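Local coordinates for Lin2634 protein (Listeria innocua, PDB 3MZO) that binds calcium ions and, as a member of the YfbR-like 5'-deoxynucleotidase family of HD-domain phosphohydrolases, probably hydrolyses phosphate esters, at residues 32-35 with 36-40; 137-140 with 141-144; 155-158 with 159-162; 167-170 with 171-174; 179-182 with 183-187. One frame throughout, in Å; residues are numbered along the deposited sequence. Where two conformers were deposited one is given.

Interaction 1 (32-35 with 36-40); sequences AEHS and YKVTS. With CA (calcium ion), chain K.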
# COMPACT_ATOMS: atom_id res chain seq x y z
N ALA B 32 -0.40 -12.82 11.65
CA ALA B 32 -0.93 -12.39 12.95
C ALA B 32 -2.44 -12.45 12.94
O ALA B 32 -3.06 -12.98 13.87
CB ALA B 32 -0.46 -10.96 13.32
N GLU B 33 -3.04 -11.94 11.88
CA GLU B 33 -4.51 -11.94 11.76
C GLU B 33 -5.09 -13.33 11.70
O GLU B 33 -6.10 -13.65 12.37
CB GLU B 33 -4.95 -11.09 10.56
CG GLU B 33 -4.84 -9.61 10.87
CD GLU B 33 -4.78 -8.67 9.70
OE1 GLU B 33 -4.52 -9.12 8.56
OE2 GLU B 33 -5.00 -7.47 9.93
N HIS B 34 -4.43 -14.18 10.93
CA HIS B 34 -4.81 -15.56 10.84
C HIS B 34 -4.75 -16.25 12.21
O HIS B 34 -5.65 -16.98 12.55
CB HIS B 34 -3.93 -16.26 9.80
CG HIS B 34 -4.01 -17.74 9.83
ND1 HIS B 34 -5.10 -18.44 9.35
CD2 HIS B 34 -3.12 -18.66 10.26
CE1 HIS B 34 -4.87 -19.74 9.49
NE2 HIS B 34 -3.68 -19.90 10.03
N SER B 35 -3.70 -15.99 12.98
CA SER B 35 -3.54 -16.62 14.28
C SER B 35 -4.66 -16.19 15.24
O SER B 35 -5.22 -17.01 15.97
CB SER B 35 -2.15 -16.34 14.85
OG SER B 35 -1.17 -16.76 13.94
N TYR B 36 -4.98 -14.91 15.22
CA TYR B 36 -6.11 -14.36 15.96
C TYR B 36 -7.41 -15.07 15.63
O TYR B 36 -8.15 -15.51 16.54
CB TYR B 36 -6.23 -12.84 15.76
CG TYR B 36 -7.56 -12.32 16.25
CD1 TYR B 36 -7.85 -12.27 17.61
CD2 TYR B 36 -8.55 -11.96 15.35
CE1 TYR B 36 -9.11 -11.83 18.08
CE2 TYR B 36 -9.82 -11.53 15.80
CZ TYR B 36 -10.09 -11.46 17.18
OH TYR B 36 -11.33 -11.03 17.65
N LYS B 37 -7.69 -15.25 14.35
CA LYS B 37 -8.93 -15.87 13.93
C LYS B 37 -8.97 -17.37 14.26
O LYS B 37 -9.97 -17.87 14.78
CB LYS B 37 -9.19 -15.58 12.43
CG LYS B 37 -9.44 -14.09 12.11
CD LYS B 37 -9.75 -13.82 10.58
CE LYS B 37 -8.60 -14.16 9.69
NZ LYS B 37 -8.84 -13.74 8.24
N VAL B 38 -7.86 -18.09 14.03
CA VAL B 38 -7.82 -19.50 14.36
C VAL B 38 -8.00 -19.72 15.86
O VAL B 38 -8.69 -20.67 16.27
CB VAL B 38 -6.55 -20.17 13.83
CG1 VAL B 38 -6.34 -21.60 14.36
CG2 VAL B 38 -6.59 -20.20 12.26
N THR B 39 -7.40 -18.86 16.68
CA THR B 39 -7.54 -18.97 18.15
C THR B 39 -9.01 -18.70 18.56
O THR B 39 -9.59 -19.46 19.34
CB THR B 39 -6.53 -18.10 18.89
OG1 THR B 39 -5.22 -18.38 18.38
CG2 THR B 39 -6.53 -18.39 20.39
N SER B 40 -9.64 -17.69 17.97
CA SER B 40 -11.08 -17.46 18.19
C SER B 40 -11.98 -18.60 17.76
O SER B 40 -12.91 -18.98 18.51
CB SER B 40 -11.49 -16.16 17.54
OG SER B 40 -10.71 -15.09 18.06
CA CA K . -2.12 -22.15 9.67
O HOH W 1 -0.23 -23.97 9.86

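Interaction 2 (137-140 with 141-144); sequences SDKV and DLLY. With CA (calcium ion), chain K.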
# COMPACT_ATOMS: atom_id res chain seq x y z
N SER B 137 -9.70 -25.98 13.11
CA SER B 137 -9.81 -24.51 13.20
C SER B 137 -9.02 -23.77 12.12
O SER B 137 -9.48 -22.77 11.56
CB SER B 137 -9.39 -24.05 14.62
OG SER B 137 -10.32 -24.50 15.59
N ASP B 138 -7.81 -24.26 11.87
CA ASP B 138 -6.95 -23.80 10.79
C ASP B 138 -7.64 -24.00 9.42
O ASP B 138 -7.68 -23.09 8.59
CB ASP B 138 -5.63 -24.59 10.89
CG ASP B 138 -4.53 -24.02 10.02
OD1 ASP B 138 -4.62 -22.85 9.59
OD2 ASP B 138 -3.54 -24.75 9.78
N LYS B 139 -8.22 -25.18 9.20
CA LYS B 139 -8.95 -25.43 7.95
C LYS B 139 -10.21 -24.59 7.84
O LYS B 139 -10.57 -24.17 6.76
CB LYS B 139 -9.29 -26.91 7.77
CG LYS B 139 -8.08 -27.83 7.60
CD LYS B 139 -7.16 -27.43 6.46
CE LYS B 139 -5.94 -28.36 6.40
NZ LYS B 139 -5.21 -28.13 5.17
N VAL B 140 -10.89 -24.33 8.95
CA VAL B 140 -12.06 -23.45 8.90
C VAL B 140 -11.63 -22.05 8.45
O VAL B 140 -12.35 -21.43 7.67
CB VAL B 140 -12.85 -23.40 10.22
CG1 VAL B 140 -13.80 -22.22 10.21
CG2 VAL B 140 -13.59 -24.72 10.44
N ASP B 141 -10.49 -21.55 8.93
CA ASP B 141 -10.09 -20.19 8.53
C ASP B 141 -9.73 -20.18 7.03
O ASP B 141 -10.08 -19.25 6.32
CB ASP B 141 -8.93 -19.62 9.35
CG ASP B 141 -8.63 -18.15 9.00
OD1 ASP B 141 -9.56 -17.33 8.98
OD2 ASP B 141 -7.47 -17.81 8.68
N LEU B 142 -9.05 -21.22 6.59
CA LEU B 142 -8.69 -21.38 5.18
C LEU B 142 -9.96 -21.45 4.32
O LEU B 142 -10.03 -20.89 3.23
CB LEU B 142 -7.86 -22.64 5.04
CG LEU B 142 -6.98 -22.85 3.83
CD1 LEU B 142 -5.92 -21.76 3.65
CD2 LEU B 142 -6.35 -24.23 3.95
N LEU B 143 -10.97 -22.14 4.83
CA LEU B 143 -12.25 -22.24 4.15
C LEU B 143 -12.93 -20.86 4.05
O LEU B 143 -13.47 -20.51 3.00
CB LEU B 143 -13.15 -23.24 4.90
CG LEU B 143 -14.45 -23.67 4.21
CD1 LEU B 143 -14.21 -24.88 3.30
CD2 LEU B 143 -15.52 -24.01 5.25
N TYR B 144 -12.93 -20.09 5.13
CA TYR B 144 -13.46 -18.71 5.08
C TYR B 144 -12.69 -17.78 4.13
O TYR B 144 -13.28 -16.96 3.41
CB TYR B 144 -13.57 -18.10 6.52
CG TYR B 144 -14.91 -18.44 7.14
CD1 TYR B 144 -15.13 -19.70 7.71
CD2 TYR B 144 -15.97 -17.53 7.11
CE1 TYR B 144 -16.38 -20.03 8.24
CE2 TYR B 144 -17.21 -17.84 7.65
CZ TYR B 144 -17.39 -19.10 8.22
OH TYR B 144 -18.59 -19.44 8.76
CA CA K . -2.12 -22.15 9.67
O HOH W 1 -0.23 -23.97 9.86

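Interaction 3 (155-158 with 159-162); sequences PENI and FVEI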
# COMPACT_ATOMS: atom_id res chain seq x y z
N PRO B 155 -10.89 -14.61 -10.14
CA PRO B 155 -10.81 -15.48 -11.28
C PRO B 155 -9.92 -16.72 -11.12
O PRO B 155 -10.02 -17.60 -11.94
CB PRO B 155 -10.28 -14.56 -12.40
CG PRO B 155 -9.73 -13.35 -11.70
CD PRO B 155 -10.47 -13.23 -10.42
N GLU B 156 -9.08 -16.79 -10.10
CA GLU B 156 -8.14 -17.90 -9.96
C GLU B 156 -8.78 -19.17 -9.43
O GLU B 156 -9.32 -19.18 -8.32
CB GLU B 156 -6.98 -17.51 -9.04
CG GLU B 156 -6.00 -16.49 -9.63
CD GLU B 156 -5.22 -17.01 -10.83
OE1 GLU B 156 -5.25 -18.23 -11.13
OE2 GLU B 156 -4.54 -16.20 -11.50
N ASN B 157 -8.66 -20.27 -10.18
CA ASN B 157 -9.23 -21.55 -9.72
C ASN B 157 -8.61 -22.07 -8.41
O ASN B 157 -9.23 -22.89 -7.73
CB ASN B 157 -9.15 -22.65 -10.80
CG ASN B 157 -10.14 -23.81 -10.52
OD1 ASN B 157 -11.36 -23.60 -10.42
ND2 ASN B 157 -9.61 -25.04 -10.39
N ILE B 158 -7.42 -21.59 -8.07
CA ILE B 158 -6.75 -22.04 -6.86
C ILE B 158 -7.70 -21.94 -5.64
O ILE B 158 -7.71 -22.82 -4.80
CB ILE B 158 -5.42 -21.27 -6.59
CG1 ILE B 158 -4.55 -22.04 -5.60
CG2 ILE B 158 -5.65 -19.88 -6.01
CD1 ILE B 158 -4.07 -23.37 -6.13
N PHE B 159 -8.53 -20.91 -5.58
CA PHE B 159 -9.40 -20.72 -4.40
C PHE B 159 -10.47 -21.81 -4.26
O PHE B 159 -10.73 -22.29 -3.14
CB PHE B 159 -9.96 -19.32 -4.40
CG PHE B 159 -8.88 -18.29 -4.27
CD1 PHE B 159 -8.18 -18.15 -3.07
CD2 PHE B 159 -8.50 -17.53 -5.35
CE1 PHE B 159 -7.15 -17.23 -2.96
CE2 PHE B 159 -7.45 -16.61 -5.24
CZ PHE B 159 -6.79 -16.47 -4.03
N VAL B 160 -11.04 -22.26 -5.38
CA VAL B 160 -11.98 -23.38 -5.37
C VAL B 160 -11.28 -24.65 -4.90
O VAL B 160 -11.84 -25.46 -4.14
CB VAL B 160 -12.58 -23.63 -6.77
CG1 VAL B 160 -13.15 -25.07 -6.88
CG2 VAL B 160 -13.64 -22.57 -7.07
N GLU B 161 -10.03 -24.81 -5.32
CA GLU B 161 -9.23 -25.96 -4.92
C GLU B 161 -8.91 -25.95 -3.44
O GLU B 161 -8.94 -27.00 -2.78
CB GLU B 161 -7.94 -26.05 -5.74
CG GLU B 161 -8.15 -26.36 -7.23
CD GLU B 161 -6.93 -25.99 -8.10
OE1 GLU B 161 -5.79 -25.87 -7.56
OE2 GLU B 161 -7.11 -25.80 -9.33
N ILE B 162 -8.58 -24.78 -2.90
CA ILE B 162 -8.30 -24.63 -1.47
C ILE B 162 -9.57 -24.95 -0.63
O ILE B 162 -9.52 -25.65 0.36
CB ILE B 162 -7.81 -23.18 -1.15
CG1 ILE B 162 -6.42 -22.94 -1.78
CG2 ILE B 162 -7.76 -22.92 0.37
CD1 ILE B 162 -6.02 -21.46 -1.96

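Interaction 4 (167-170 with 171-174); sequences LATI and YEYR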
# COMPACT_ATOMS: atom_id res chain seq x y z
N LEU B 167 -12.63 -28.22 3.09
CA LEU B 167 -13.85 -28.93 3.47
C LEU B 167 -13.65 -30.46 3.54
O LEU B 167 -14.06 -31.10 4.52
CB LEU B 167 -15.00 -28.55 2.54
CG LEU B 167 -16.41 -28.97 2.99
CD1 LEU B 167 -16.81 -28.46 4.44
CD2 LEU B 167 -17.40 -28.50 1.95
N ALA B 168 -13.00 -31.04 2.53
CA ALA B 168 -12.67 -32.46 2.55
C ALA B 168 -12.00 -32.84 3.87
O ALA B 168 -12.42 -33.78 4.53
CB ALA B 168 -11.75 -32.81 1.37
N THR B 169 -10.98 -32.10 4.26
CA THR B 169 -10.28 -32.36 5.51
C THR B 169 -11.18 -32.21 6.75
O THR B 169 -11.21 -33.09 7.60
CB THR B 169 -9.05 -31.46 5.63
OG1 THR B 169 -8.27 -31.65 4.46
CG2 THR B 169 -8.20 -31.79 6.84
N ILE B 170 -11.95 -31.12 6.84
CA ILE B 170 -12.91 -30.97 7.93
C ILE B 170 -13.82 -32.22 8.06
O ILE B 170 -14.11 -32.69 9.18
CB ILE B 170 -13.76 -29.66 7.76
CG1 ILE B 170 -12.87 -28.44 7.96
CG2 ILE B 170 -14.92 -29.61 8.74
CD1 ILE B 170 -13.49 -27.13 7.52
N TYR B 171 -14.25 -32.78 6.93
CA TYR B 171 -15.10 -33.99 6.95
C TYR B 171 -14.45 -35.20 7.56
O TYR B 171 -15.16 -36.05 8.06
CB TYR B 171 -15.55 -34.40 5.56
CG TYR B 171 -16.90 -33.90 5.24
CD1 TYR B 171 -18.03 -34.49 5.81
CD2 TYR B 171 -17.06 -32.81 4.40
CE1 TYR B 171 -19.30 -34.02 5.53
CE2 TYR B 171 -18.31 -32.32 4.11
CZ TYR B 171 -19.43 -32.92 4.67
OH TYR B 171 -20.67 -32.42 4.36
N GLU B 172 -13.13 -35.29 7.49
CA GLU B 172 -12.36 -36.39 8.10
C GLU B 172 -12.56 -36.40 9.61
O GLU B 172 -12.33 -37.41 10.27
CB GLU B 172 -10.84 -36.24 7.85
CG GLU B 172 -10.36 -36.43 6.41
CD GLU B 172 -8.85 -36.31 6.29
OE1 GLU B 172 -8.13 -36.47 7.30
OE2 GLU B 172 -8.37 -36.04 5.18
N TYR B 173 -12.95 -35.25 10.17
CA TYR B 173 -13.08 -35.11 11.63
C TYR B 173 -14.55 -35.09 12.10
O TYR B 173 -14.87 -34.62 13.21
CB TYR B 173 -12.34 -33.84 12.08
CG TYR B 173 -10.82 -33.84 11.91
CD1 TYR B 173 -10.22 -33.46 10.71
CD2 TYR B 173 -9.99 -34.14 12.98
CE1 TYR B 173 -8.82 -33.44 10.58
CE2 TYR B 173 -8.61 -34.10 12.86
CZ TYR B 173 -8.03 -33.75 11.66
OH TYR B 173 -6.65 -33.75 11.59
N ARG B 174 -15.45 -35.62 11.28
CA ARG B 174 -16.89 -35.55 11.54
C ARG B 174 -17.36 -36.32 12.79
O ARG B 174 -18.51 -36.16 13.19
CB ARG B 174 -17.70 -36.01 10.32
CG ARG B 174 -17.52 -37.48 9.95
CD ARG B 174 -18.42 -37.91 8.78
NE ARG B 174 -17.80 -37.62 7.49
CZ ARG B 174 -16.92 -38.43 6.91
NH1 ARG B 174 -16.57 -39.57 7.50
NH2 ARG B 174 -16.39 -38.09 5.74

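Interaction 5 (179-182 with 183-187); sequences VKYF and LKEIL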
# COMPACT_ATOMS: atom_id res chain seq x y z
N VAL B 179 -17.19 -30.63 14.64
CA VAL B 179 -17.44 -30.73 13.22
C VAL B 179 -18.90 -31.09 12.95
O VAL B 179 -19.47 -30.63 11.96
CB VAL B 179 -16.47 -31.73 12.52
CG1 VAL B 179 -16.82 -31.92 11.02
CG2 VAL B 179 -15.03 -31.26 12.71
N LYS B 180 -19.52 -31.89 13.83
CA LYS B 180 -20.95 -32.16 13.67
C LYS B 180 -21.66 -30.81 13.75
O LYS B 180 -22.55 -30.52 12.93
CB LYS B 180 -21.51 -33.09 14.76
CG LYS B 180 -21.21 -34.58 14.59
CD LYS B 180 -21.86 -35.37 15.75
CE LYS B 180 -21.07 -36.60 16.14
NZ LYS B 180 -21.07 -37.61 15.06
N TYR B 181 -21.29 -29.99 14.72
CA TYR B 181 -21.90 -28.67 14.82
C TYR B 181 -21.64 -27.84 13.58
O TYR B 181 -22.56 -27.25 13.03
CB TYR B 181 -21.42 -27.89 16.06
CG TYR B 181 -22.22 -26.63 16.19
CD1 TYR B 181 -23.45 -26.65 16.85
CD2 TYR B 181 -21.80 -25.45 15.60
CE1 TYR B 181 -24.22 -25.50 16.95
CE2 TYR B 181 -22.57 -24.28 15.70
CZ TYR B 181 -23.78 -24.33 16.39
OH TYR B 181 -24.55 -23.22 16.49
N PHE B 182 -20.39 -27.76 13.15
CA PHE B 182 -20.04 -27.00 11.94
C PHE B 182 -20.88 -27.37 10.69
O PHE B 182 -21.38 -26.48 10.00
CB PHE B 182 -18.54 -27.12 11.62
CG PHE B 182 -18.15 -26.47 10.32
CD1 PHE B 182 -17.82 -25.12 10.28
CD2 PHE B 182 -18.15 -27.20 9.13
CE1 PHE B 182 -17.50 -24.50 9.10
CE2 PHE B 182 -17.81 -26.60 7.92
CZ PHE B 182 -17.49 -25.21 7.92
N LEU B 183 -21.04 -28.66 10.41
CA LEU B 183 -21.74 -29.11 9.21
C LEU B 183 -23.25 -28.88 9.33
O LEU B 183 -23.90 -28.49 8.36
CB LEU B 183 -21.48 -30.60 8.96
CG LEU B 183 -20.03 -30.96 8.68
CD1 LEU B 183 -19.84 -32.46 8.90
CD2 LEU B 183 -19.64 -30.52 7.26
N LYS B 184 -23.81 -29.12 10.51
CA LYS B 184 -25.23 -28.93 10.72
C LYS B 184 -25.66 -27.44 10.65
O LYS B 184 -26.66 -27.10 10.02
CB LYS B 184 -25.63 -29.56 12.06
CG LYS B 184 -27.13 -29.62 12.34
CD LYS B 184 -27.42 -30.01 13.80
CE LYS B 184 -28.91 -29.97 14.10
NZ LYS B 184 -29.21 -30.57 15.41
N GLU B 185 -24.90 -26.57 11.30
CA GLU B 185 -25.35 -25.19 11.52
C GLU B 185 -24.57 -24.12 10.78
O GLU B 185 -25.17 -23.17 10.27
CB GLU B 185 -25.33 -24.88 13.01
CG GLU B 185 -26.22 -25.78 13.86
CD GLU B 185 -27.71 -25.59 13.58
OE1 GLU B 185 -28.11 -24.58 12.94
OE2 GLU B 185 -28.49 -26.46 14.03
N ILE B 186 -23.26 -24.27 10.67
CA ILE B 186 -22.44 -23.19 10.14
C ILE B 186 -22.33 -23.29 8.62
O ILE B 186 -22.53 -22.31 7.94
CB ILE B 186 -21.06 -23.15 10.80
CG1 ILE B 186 -21.22 -23.01 12.33
CG2 ILE B 186 -20.15 -22.04 10.20
CD1 ILE B 186 -19.90 -23.10 13.06
N LEU B 187 -22.01 -24.48 8.10
CA LEU B 187 -21.81 -24.61 6.63
C LEU B 187 -23.06 -24.19 5.84
O LEU B 187 -22.96 -23.50 4.83
CB LEU B 187 -21.37 -26.04 6.28
CG LEU B 187 -21.05 -26.39 4.83
CD1 LEU B 187 -19.95 -25.48 4.28
CD2 LEU B 187 -20.63 -27.88 4.76

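Interaction 1 (32-35 with 36-40)
His34 and Val38, one turn apart on helix 31-51, meet beside the calcium site of an all-helical HD domain, where His34 supplies the first histidine of the H...HD...D signature. NE2 of His34 binds the calcium ion at 2.8 Å; His68, Asp69 and Asp138 complete the protein ligands, and a water lies 2.6 Å from the metal. The other ring nitrogen, ND1, is engaged by the Asp141 carboxylate from helix 129-151, a second-shell partner that fixes the rotation of the imidazole and would probably make it a stronger electron donor to the metal. With CG of His34 anti to the backbone N (chi1 167°), the ring crosses Val38 obliquely, and CG2 of Val38 sits over one face, 3.7 Å from the ring centroid.

Main-chain acceptors are taken up in ordinary helical fashion: Ala32 O, Glu33 O and His34 O receive the N-H groups of Tyr36, Lys37 and Val38. Ser35 O is gripped twice, by Thr39 N at 2.9 Å and by Thr39 OG1, the two donors arriving from opposite faces of the carbonyl plane. OG of Ser35 donates back to Val31 O. Two polar ends find partners across the subunit interface: Glu33 OE2 meets Ser30 of the second subunit, while Lys37 NZ forms a salt bridge with Glu15 of that subunit. The Lys37 chain, bent at chi3, first runs past the backbone of Glu33. The side-chain bond that doubles the grip on Ser35 O, from Thr39 OG1, measures 2.8 Å.

Interaction 2 (137-140 with 141-144)
Val140 and Tyr144 lie side by side on helix 129-151, the helix that delivers the final aspartate of the HD-domain metal motif. Their contact belongs to the close-packed flank of this helix: CG1 of Val140 rests 3.8 Å from CD1 of Tyr144, and the carbonyl O of Val140 lies in the plane of the tyrosine ring, at its edge, 3.3 Å from the same CD1. That oxygen also accepts the N-H of Tyr144 at 2.9 Å, one of four successive i to i+4 bonds through the two turns. Leu143 adds to the tight side by packing on Leu167 of helix 158-172 and on Phe182 of helix 177-191. The phenol OH of Tyr144 is bonded to His5 of the second subunit.

The Lys139 flank is looser and partly exposed. Here the lysine chain, bent at chi2 (-56°), runs beside Leu142 and touches it only through CD, 4.1 Å from CD2 of Leu142, before its ammonium pairs with Glu165.

The third flank is polar and buried. A chi1 of -168° sets the Asp138 carboxylate beside its own carbonyl carbon and carries it to the calcium ion; OD2 also has a salt bridge with Lys125 and receives a weak bond from the metal-bound water. One turn on, Asp141 holds His34, another calcium ligand, through OD2, so first- and second-shell acids rise from adjoining turns. The metal bond itself is made by Asp138 OD1, 2.6 Å from the calcium ion.

Interaction 3 (155-158 with 159-162)
Ile158, Phe159 and Asn157 carry the contact at the N-terminal start of helix 158-172, where a loop leaving helix 129-151 turns into the next helix of the HD-domain bundle. Ile158 works in two directions. Its CG2 occupies the crowded position between the backbone N and the carbonyl carbon, and is thereby set over the centre of the Phe159 ring, 3.8 Å from the centroid and only 13° off the normal, a CH-pi contact between neighbours in sequence. The other branch, turned by a chi1 of -162° to the side away from the backbone N, meets Ile162 obliquely, with 4.0 Å between CG1 of Ile158 and CD1 of Ile162; beyond it, CD1 of Ile158 lies against OE1 of Glu161.

The Phe159 ring also touches the preceding loop, where CB of Glu156 approaches CE2 of Phe159 at 3.9 Å. It then reaches Glu149 and Ile150 of helix 129-151, so that the same ring joins the loop to the helix before it.

Asn157 closes the outer, exposed side. Its ND2 donates to OE2 of Glu161 at 2.8 Å, but the bond is bent (137° at the hydrogen); OE2 is met on its anti side and lies off the amide plane of Asn157. The backbone repeats the link, with Asn157 O accepting from Glu161 N. A weak bond from Phe159 N to Glu156 O marks the first turn, and the i to i+4 pattern, begun by Glu161 N, continues with Ile162 N to Ile158 O at 2.9 Å.

Interaction 4 (167-170 with 171-174)
Leu167 and Tyr171 lie side by side near the C-terminal end of helix 158-172 in the HD-domain bundle, both pointing the same way. The branch point of the leucine does the touching: CG of Leu167 is 4.0 Å from CE2 of Tyr171, while the carbonyl O of Leu167 approaches the ring at its edge, near the ring plane. The tyrosine's first torsion, -97°, departs from a staggered value and places the ring along this flank, from which its OH bonds to Thr209 of helix 201-211.

A similar parallel pairing recurs on another side of the helix. Thr169 and Tyr173 run together, with CG2 of Thr169 4.1 Å from CE1 of Tyr173, and Thr169 O sits in the ring plane at the edge, 3.3 Å from CD1 of Tyr173. Tyr173 then packs on Ala135 and Ile136 of helix 129-151, whereas OG1 of Thr169 turns back to Glu165.

The backbone shows the helix tightening as it ends. Tyr171 N still makes an i to i+4 bond to Leu167 O, at 2.9 Å. Glu172 N then favours Thr169 O, at 2.9 Å, over Ala168 O, to which its bond is weak, and Tyr173 N reaches Ile170 O at 3.0 Å. In both of these i to i+3 bonds the donor stands well above the carbonyl plane, by 58° at Thr169 O.

The chemistry implies a change from alpha-helical to 3-10-like bonding at the terminus: bonds that span three residues instead of four bring the chain out of the helix, while two tyrosines tie this last turn to the neighbouring helices.

Interaction 5 (179-182 with 183-187)
Phe182 and Ile186 cross at about a right angle on helix 177-191, part of the helical bundle of the HD domain, where the helix widens into a pi-type turn at 183-186. Hydrogen bonding shows the change of pitch. Leu183, Lys184 and Glu185 make regular i to i+4 bonds, but Phe182 O then accepts two: Ile186 N at 3.0 Å, 39° above the carbonyl plane, and Leu187 N at 2.8 Å, which is much straighter (165° at the hydrogen) and spans five residues.

Apolar contacts follow the same bulge. CE1 of Phe182 lies 3.8 Å from CG2 of Ile186, and CE2 of the same ring meets CB of Leu187. The ring packs on Val140 and Leu143 of helix 129-151. On a neighbouring flank Val179 and Leu183 lie side by side, CG1 of Val179 being 3.7 Å from CD1 of Leu183; both also touch helix 158-172.

A CH-pi contact forms the outer group. The first torsion of Tyr181 (chi1 -172°) swings its ring over the following turn, and CG of Glu185 sits above one face, offset toward the rim, 4.0 Å from the centroid. Tyr181 also packs on Pro110 of the second subunit. Farther along the same ring, CE2 of Tyr181 meets CG1 of Ile186 at 3.8 Å.

Overall arrangement
The five contacts come in series along the chain and use four helices: 31-51, 129-151, 158-172 and 177-191. Interactions 1 and 2, centres about 10 Å apart, share the calcium ion and its water, so helices distant in sequence converge on one metal site. Interaction 2 is central, touching all the others. Leu142 meets Ile162 of interaction 3, Val140 meets Ile170 of interaction 4, and Leu143 meets Phe182 of interaction 5. Interactions 3 and 4 lie near opposite ends of helix 158-172, centres about 19 Å apart, while 4 and 5 pack across the turn between their helices. Helix 129-151, which supplies Asp138 to the metal, is thus backed by the two helices that follow it.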